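Local coordinates for cytoplasmic protein (Cryptococcus neoformans var. grubii serotype A, PDB 7LPO) that probably hydrolyses steryl beta-glucosides, releasing glucose from the sterol, as a fungal sterylglucosidase of glycosyl hydrolase family 5, at residues I493-K505 against D554-L566. Sequence-based numbering, arbitrary orientation.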
ATOM      1  N   ILE A 493       0.095  24.624   2.201  1.00 14.42           N
ATOM      2  CA  ILE A 493      -0.365  23.249   2.036  1.00 14.41           C
ATOM      3  C   ILE A 493       0.824  22.304   1.966  1.00 14.36           C
ATOM      4  O   ILE A 493       0.855  21.268   2.637  1.00 15.26           O
ATOM      5  CB  ILE A 493      -1.261  23.124   0.791  1.00 17.43           C
ATOM      6  CG1 ILE A 493      -2.605  23.826   1.032  1.00 16.88           C
ATOM      7  CG2 ILE A 493      -1.482  21.655   0.442  1.00 15.72           C
ATOM      8  CD1 ILE A 493      -3.473  23.982  -0.220  1.00 16.72           C
ATOM      9  N   ARG A 494       1.834  22.662   1.173  1.00 18.02           N
ATOM     10  CA  ARG A 494       3.014  21.815   1.035  1.00 18.47           C
ATOM     11  C   ARG A 494       3.723  21.638   2.371  1.00 17.35           C
ATOM     12  O   ARG A 494       4.111  20.522   2.737  1.00 17.85           O
ATOM     13  CB  ARG A 494       3.959  22.420  -0.001  1.00 18.53           C
ATOM     14  CG  ARG A 494       3.441  22.295  -1.423  1.00 17.83           C
ATOM     15  CD  ARG A 494       4.173  23.209  -2.378  1.00 18.42           C
ATOM     16  NE  ARG A 494       5.584  22.859  -2.514  1.00 18.89           N
ATOM     17  CZ  ARG A 494       6.077  22.054  -3.452  1.00 19.06           C
ATOM     18  NH1 ARG A 494       5.275  21.493  -4.356  1.00 19.80           N
ATOM     19  NH2 ARG A 494       7.384  21.818  -3.498  1.00 19.37           N
ATOM     20  N   LYS A 495       3.904  22.734   3.110  1.00 19.14           N
ATOM     21  CA  LYS A 495       4.586  22.647   4.397  1.00 22.14           C
ATOM     22  C   LYS A 495       3.807  21.772   5.364  1.00 20.66           C
ATOM     23  O   LYS A 495       4.394  21.017   6.147  1.00 20.73           O
ATOM     24  CB  LYS A 495       4.775  24.048   4.972  1.00 29.01           C
ATOM     25  CG  LYS A 495       5.564  24.098   6.272  1.00 37.03           C
ATOM     26  CD  LYS A 495       5.812  25.548   6.698  1.00 42.49           C
ATOM     27  CE  LYS A 495       6.578  25.638   8.018  1.00 43.56           C
ATOM     28  NZ  LYS A 495       5.929  26.599   8.971  1.00 42.48           N
ATOM     29  N   MET A 496       2.479  21.852   5.315  1.00 16.80           N
ATOM     30  CA  MET A 496       1.652  21.060   6.215  1.00 15.54           C
ATOM     31  C   MET A 496       1.776  19.572   5.911  1.00 18.43           C
ATOM     32  O   MET A 496       1.938  18.759   6.832  1.00 14.39           O
ATOM     33  CB  MET A 496       0.202  21.531   6.105  1.00 17.09           C
ATOM     34  CG  MET A 496      -0.745  20.843   7.047  1.00 21.11           C
ATOM     35  SD  MET A 496      -1.501  19.447   6.227  1.00 31.19           S
ATOM     36  CE  MET A 496      -2.639  20.288   5.123  1.00 24.31           C
ATOM     37  N   ILE A 497       1.739  19.197   4.627  1.00 14.64           N
ATOM     38  CA  ILE A 497       1.842  17.786   4.272  1.00 15.48           C
ATOM     39  C   ILE A 497       3.231  17.255   4.594  1.00 14.58           C
ATOM     40  O   ILE A 497       3.384  16.129   5.078  1.00 14.56           O
ATOM     41  CB  ILE A 497       1.459  17.575   2.793  1.00 16.94           C
ATOM     42  CG1 ILE A 497       0.032  18.080   2.600  1.00 21.83           C
ATOM     43  CG2 ILE A 497       1.601  16.106   2.406  1.00 15.35           C
ATOM     44  CD1 ILE A 497      -0.693  17.519   1.422  1.00 28.12           C
ATOM     45  N   GLN A 498       4.261  18.063   4.368  1.00 17.73           N
ATOM     46  CA  GLN A 498       5.598  17.661   4.782  1.00 15.59           C
ATOM     47  C   GLN A 498       5.655  17.448   6.291  1.00 17.22           C
ATOM     48  O   GLN A 498       6.359  16.550   6.772  1.00 17.80           O
ATOM     49  CB  GLN A 498       6.613  18.713   4.346  1.00 14.69           C
ATOM     50  CG  GLN A 498       8.045  18.295   4.512  1.00 16.54           C
ATOM     51  CD  GLN A 498       9.002  19.339   3.980  1.00 20.43           C
ATOM     52  OE1 GLN A 498       9.442  20.211   4.713  1.00 21.93           O
ATOM     53  NE2 GLN A 498       9.312  19.264   2.690  1.00 21.55           N
ATOM     54  N   GLY A 499       4.920  18.259   7.052  1.00 16.59           N
ATOM     55  CA  GLY A 499       4.841  18.039   8.487  1.00 17.27           C
ATOM     56  C   GLY A 499       4.148  16.743   8.858  1.00 20.58           C
ATOM     57  O   GLY A 499       4.524  16.094   9.838  1.00 21.35           O
ATOM     58  N   GLU A 500       3.147  16.337   8.071  1.00 18.93           N
ATOM     59  CA  GLU A 500       2.499  15.054   8.327  1.00 21.64           C
ATOM     60  C   GLU A 500       3.470  13.894   8.137  1.00 18.30           C
ATOM     61  O   GLU A 500       3.470  12.942   8.921  1.00 19.52           O
ATOM     62  CB  GLU A 500       1.283  14.888   7.418  1.00 26.19           C
ATOM     63  CG  GLU A 500       0.106  15.782   7.779  1.00 30.35           C
ATOM     64  CD  GLU A 500      -1.150  15.439   6.976  1.00 33.35           C
ATOM     65  OE1 GLU A 500      -1.292  15.925   5.841  1.00 33.80           O
ATOM     66  OE2 GLU A 500      -1.999  14.682   7.484  1.00 35.47           O
ATOM     67  N   LEU A 501       4.294  13.935   7.092  1.00 20.01           N
ATOM     68  CA  LEU A 501       5.256  12.856   6.905  1.00 18.05           C
ATOM     69  C   LEU A 501       6.289  12.836   8.028  1.00 16.94           C
ATOM     70  O   LEU A 501       6.811  11.773   8.373  1.00 18.23           O
ATOM     71  CB  LEU A 501       5.949  12.990   5.549  1.00 20.97           C
ATOM     72  CG  LEU A 501       5.276  12.397   4.310  1.00 24.80           C
ATOM     73  CD1 LEU A 501       5.166  10.899   4.447  1.00 30.60           C
ATOM     74  CD2 LEU A 501       3.903  13.021   4.080  1.00 25.64           C
ATOM     75  N   ALA A 502       6.603  13.997   8.605  1.00 15.14           N
ATOM     76  CA  ALA A 502       7.549  14.037   9.713  1.00 17.76           C
ATOM     77  C   ALA A 502       6.989  13.336  10.943  1.00 20.03           C
ATOM     78  O   ALA A 502       7.749  12.751  11.720  1.00 20.57           O
ATOM     79  CB  ALA A 502       7.910  15.488  10.051  1.00 19.23           C
ATOM     80  N   VAL A 503       5.667  13.382  11.134  1.00 24.79           N
ATOM     81  CA  VAL A 503       5.052  12.692  12.265  1.00 24.05           C
ATOM     82  C   VAL A 503       5.235  11.185  12.133  1.00 23.40           C
ATOM     83  O   VAL A 503       5.520  10.487  13.113  1.00 23.90           O
ATOM     84  CB  VAL A 503       3.562  13.075  12.371  1.00 24.49           C
ATOM     85  CG1 VAL A 503       2.822  12.135  13.318  1.00 26.93           C
ATOM     86  CG2 VAL A 503       3.415  14.529  12.820  1.00 21.58           C
ATOM     87  N   LEU A 504       5.078  10.658  10.920  1.00 20.11           N
ATOM     88  CA  LEU A 504       5.245   9.225  10.724  1.00 23.14           C
ATOM     89  C   LEU A 504       6.692   8.811  10.930  1.00 23.73           C
ATOM     90  O   LEU A 504       6.963   7.746  11.495  1.00 24.92           O
ATOM     91  CB  LEU A 504       4.780   8.820   9.329  1.00 25.16           C
ATOM     92  CG  LEU A 504       3.297   8.940   9.003  1.00 26.74           C
ATOM     93  CD1 LEU A 504       3.085   8.405   7.584  1.00 28.55           C
ATOM     94  CD2 LEU A 504       2.448   8.195   9.989  1.00 27.55           C
ATOM     95  N   LYS A 505       7.636   9.623  10.446  1.00 25.41           N
ATOM     96  CA  LYS A 505       9.042   9.357  10.723  1.00 27.17           C
ATOM     97  C   LYS A 505       9.284   9.283  12.225  1.00 26.76           C
ATOM     98  O   LYS A 505      10.017   8.409  12.704  1.00 28.82           O
ATOM     99  CB  LYS A 505       9.912  10.442  10.082  1.00 29.20           C
ATOM    100  CG  LYS A 505      11.283   9.969   9.621  1.00 33.89           C
ATOM    101  CD  LYS A 505      12.042  11.100   8.906  1.00 37.05           C
ATOM    102  CE  LYS A 505      13.520  10.776   8.730  1.00 38.85           C
ATOM    103  NZ  LYS A 505      14.383  12.006   8.749  1.00 39.90           N
ATOM    104  N   ASP A 554       3.682  16.766  -6.926  1.00 14.61           N
ATOM    105  CA  ASP A 554       4.877  17.448  -6.422  1.00 16.09           C
ATOM    106  C   ASP A 554       4.757  17.797  -4.943  1.00 16.67           C
ATOM    107  O   ASP A 554       5.758  17.763  -4.222  1.00 16.34           O
ATOM    108  CB  ASP A 554       5.122  18.709  -7.259  1.00 17.22           C
ATOM    109  CG  ASP A 554       6.402  19.429  -6.884  1.00 20.11           C
ATOM    110  OD1 ASP A 554       7.448  18.773  -6.717  1.00 21.97           O
ATOM    111  OD2 ASP A 554       6.363  20.669  -6.758  1.00 19.97           O
ATOM    112  N   CYS A 555       3.551  18.123  -4.471  1.00 15.37           N
ATOM    113  CA  CYS A 555       3.346  18.349  -3.042  1.00 18.02           C
ATOM    114  C   CYS A 555       3.597  17.075  -2.238  1.00 14.21           C
ATOM    115  O   CYS A 555       4.295  17.093  -1.215  1.00 14.19           O
ATOM    116  CB  CYS A 555       1.931  18.865  -2.797  1.00 16.38           C
ATOM    117  SG  CYS A 555       1.497  18.966  -1.054  1.00 20.66           S
ATOM    118  N   SER A 556       3.054  15.946  -2.696  1.00 14.20           N
ATOM    119  CA  SER A 556       3.280  14.697  -1.979  1.00 15.36           C
ATOM    120  C   SER A 556       4.746  14.288  -2.034  1.00 16.84           C
ATOM    121  O   SER A 556       5.295  13.800  -1.038  1.00 18.60           O
ATOM    122  CB  SER A 556       2.393  13.590  -2.549  1.00 14.19           C
ATOM    123  OG  SER A 556       1.120  13.625  -1.936  1.00 15.28           O
ATOM    124  N   MET A 557       5.401  14.473  -3.187  1.00 16.38           N
ATOM    125  CA  MET A 557       6.814  14.116  -3.293  1.00 15.00           C
ATOM    126  C   MET A 557       7.696  15.067  -2.479  1.00 14.24           C
ATOM    127  O   MET A 557       8.663  14.640  -1.836  1.00 14.22           O
ATOM    128  CB  MET A 557       7.242  14.113  -4.759  1.00 17.56           C
ATOM    129  CG  MET A 557       6.654  13.000  -5.603  1.00 21.53           C
ATOM    130  SD  MET A 557       7.097  11.358  -4.987  1.00 27.38           S
ATOM    131  CE  MET A 557       5.574  10.894  -4.169  1.00 24.00           C
ATOM    132  N   ASN A 558       7.404  16.366  -2.519  1.00 16.20           N
ATOM    133  CA  ASN A 558       8.155  17.308  -1.692  1.00 15.25           C
ATOM    134  C   ASN A 558       8.039  16.957  -0.217  1.00 15.45           C
ATOM    135  O   ASN A 558       8.967  17.209   0.556  1.00 17.10           O
ATOM    136  CB  ASN A 558       7.662  18.735  -1.941  1.00 15.58           C
ATOM    137  CG  ASN A 558       8.374  19.777  -1.059  1.00 17.16           C
ATOM    138  OD1 ASN A 558       9.561  20.046  -1.230  1.00 18.47           O
ATOM    139  ND2 ASN A 558       7.643  20.359  -0.118  1.00 17.04           N
ATOM    140  N   ALA A 559       6.928  16.340   0.185  1.00 15.49           N
ATOM    141  CA  ALA A 559       6.717  16.034   1.594  1.00 15.31           C
ATOM    142  C   ALA A 559       7.690  14.962   2.072  1.00 16.66           C
ATOM    143  O   ALA A 559       8.005  14.901   3.266  1.00 16.89           O
ATOM    144  CB  ALA A 559       5.268  15.597   1.823  1.00 14.15           C
ATOM    145  N   CYS A 560       8.185  14.127   1.164  1.00 18.03           N
ATOM    146  CA  CYS A 560       9.218  13.159   1.494  1.00 19.84           C
ATOM    147  C   CYS A 560      10.619  13.749   1.417  1.00 20.72           C
ATOM    148  O   CYS A 560      11.583  13.058   1.763  1.00 21.74           O
ATOM    149  CB  CYS A 560       9.112  11.944   0.569  1.00 22.00           C
ATOM    150  SG  CYS A 560       7.474  11.199   0.616  1.00 20.83           S
ATOM    151  N   ASP A 561      10.746  14.993   0.979  1.00 20.62           N
ATOM    152  CA  ASP A 561      12.021  15.699   0.934  1.00 18.37           C
ATOM    153  C   ASP A 561      12.134  16.566   2.194  1.00 20.46           C
ATOM    154  O   ASP A 561      11.837  16.056   3.277  1.00 20.82           O
ATOM    155  CB  ASP A 561      12.127  16.474  -0.379  1.00 18.79           C
ATOM    156  CG  ASP A 561      12.385  15.587  -1.585  1.00 22.14           C
ATOM    157  OD1 ASP A 561      12.662  14.381  -1.401  1.00 24.24           O
ATOM    158  OD2 ASP A 561      12.325  16.112  -2.730  1.00 23.77           O
ATOM    159  N   GLY A 562      12.512  17.836   2.103  1.00 20.08           N
ATOM    160  CA  GLY A 562      12.675  18.654   3.277  1.00 21.51           C
ATOM    161  C   GLY A 562      13.637  18.012   4.246  1.00 22.05           C
ATOM    162  O   GLY A 562      14.645  17.416   3.853  1.00 21.23           O
ATOM    163  N   PRO A 563      13.336  18.111   5.543  1.00 24.61           N
ATOM    164  CA  PRO A 563      14.155  17.411   6.540  1.00 24.09           C
ATOM    165  C   PRO A 563      13.841  15.932   6.653  1.00 22.07           C
ATOM    166  O   PRO A 563      14.556  15.227   7.381  1.00 23.45           O
ATOM    167  CB  PRO A 563      13.811  18.141   7.843  1.00 26.21           C
ATOM    168  CG  PRO A 563      12.353  18.549   7.642  1.00 26.57           C
ATOM    169  CD  PRO A 563      12.266  18.919   6.169  1.00 25.95           C
ATOM    170  N   ASN A 564      12.790  15.444   5.983  1.00 15.84           N
ATOM    171  CA  ASN A 564      12.390  14.051   6.146  1.00 15.39           C
ATOM    172  C   ASN A 564      13.341  13.115   5.408  1.00 16.14           C
ATOM    173  O   ASN A 564      13.749  12.089   5.955  1.00 16.24           O
ATOM    174  CB  ASN A 564      10.948  13.861   5.666  1.00 15.51           C
ATOM    175  CG  ASN A 564       9.948  14.649   6.502  1.00 17.52           C
ATOM    176  OD1 ASN A 564      10.158  14.865   7.690  1.00 18.28           O
ATOM    177  ND2 ASN A 564       8.856  15.072   5.884  1.00 18.69           N
ATOM    178  N   CYS A 565      13.684  13.440   4.159  1.00 19.95           N
ATOM    179  CA  CYS A 565      14.628  12.654   3.357  1.00 22.71           C
ATOM    180  C   CYS A 565      14.266  11.166   3.361  1.00 22.30           C
ATOM    181  O   CYS A 565      15.091  10.294   3.646  1.00 23.34           O
ATOM    182  CB  CYS A 565      16.063  12.873   3.849  1.00 23.13           C
ATOM    183  SG  CYS A 565      16.699  14.563   3.605  1.00 28.89           S
ATOM    184  N   LEU A 566      13.025  10.875   2.990  1.00 22.41           N
ATOM    185  CA  LEU A 566      12.452   9.557   3.204  1.00 21.77           C
ATOM    186  C   LEU A 566      12.656   8.613   2.023  1.00 19.11           C
ATOM    187  O   LEU A 566      12.807   9.028   0.868  1.00 18.29           O
ATOM    188  CB  LEU A 566      10.951   9.676   3.482  1.00 24.47           C
ATOM    189  CG  LEU A 566      10.520  10.005   4.909  1.00 26.43           C
ATOM    190  CD1 LEU A 566       9.068  10.478   4.911  1.00 26.07           C
ATOM    191  CD2 LEU A 566      10.696   8.795   5.810  1.00 27.84           C
TER
HETATM  192  O   HOH W   1       5.144  19.170   0.545  1.00 17.00           O
HETATM  193  O   HOH W   2       9.107  19.744  -4.985  1.00 18.97           O
HETATM  194  O   HOH W   3      11.329  20.744   0.879  1.00 26.25           O
HETATM  195  O   HOH W   4      14.436  14.142  10.409  1.00 46.82           O
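R494 reaches across to D554, C555 and N558. Its CG packs on C555 SG, and a bend at chi3 (65°) lays the guanidinium over N558, whose CB lies against one face. NH1 forms a salt bridge with D554 OD2 at 2.8 Å and approaches it from above the carboxylate plane. A water joins R494 NH2 to D554 OD1, and OD1 also pairs with R667.

The Q498 chain is extended (chi2 176°). Its NE2 donates to N558 O at 3.0 Å, from above the carbonyl plane. D561 N binds the same oxygen from the opposite face. The amide lies against G562 CA, and OE1 meets P563 CD at 3.4 Å.

Helices 490-512 and 547-559 belong to the TIM-barrel catalytic domain expected of this family. The axes of 493-505 and 554-559 come within 8.3 Å, with a crossing angle of -44°. The close approach is consistent with the small side chain of A559, whose CB touches Q498 CA at 3.6 Å and also packs against I497 CG2 and L501 CD2. L501 and L566 also touch V519 of strand 518-522.

N564 ties the turn after the second helix to the first. ND2 donates to Q498 O at 3.0 Å and to A559 O at 2.8 Å, both in its amide plane. Q498 O thus accepts from N564 as well as from A502 N. At the far end, K505 NZ donates to N564 O.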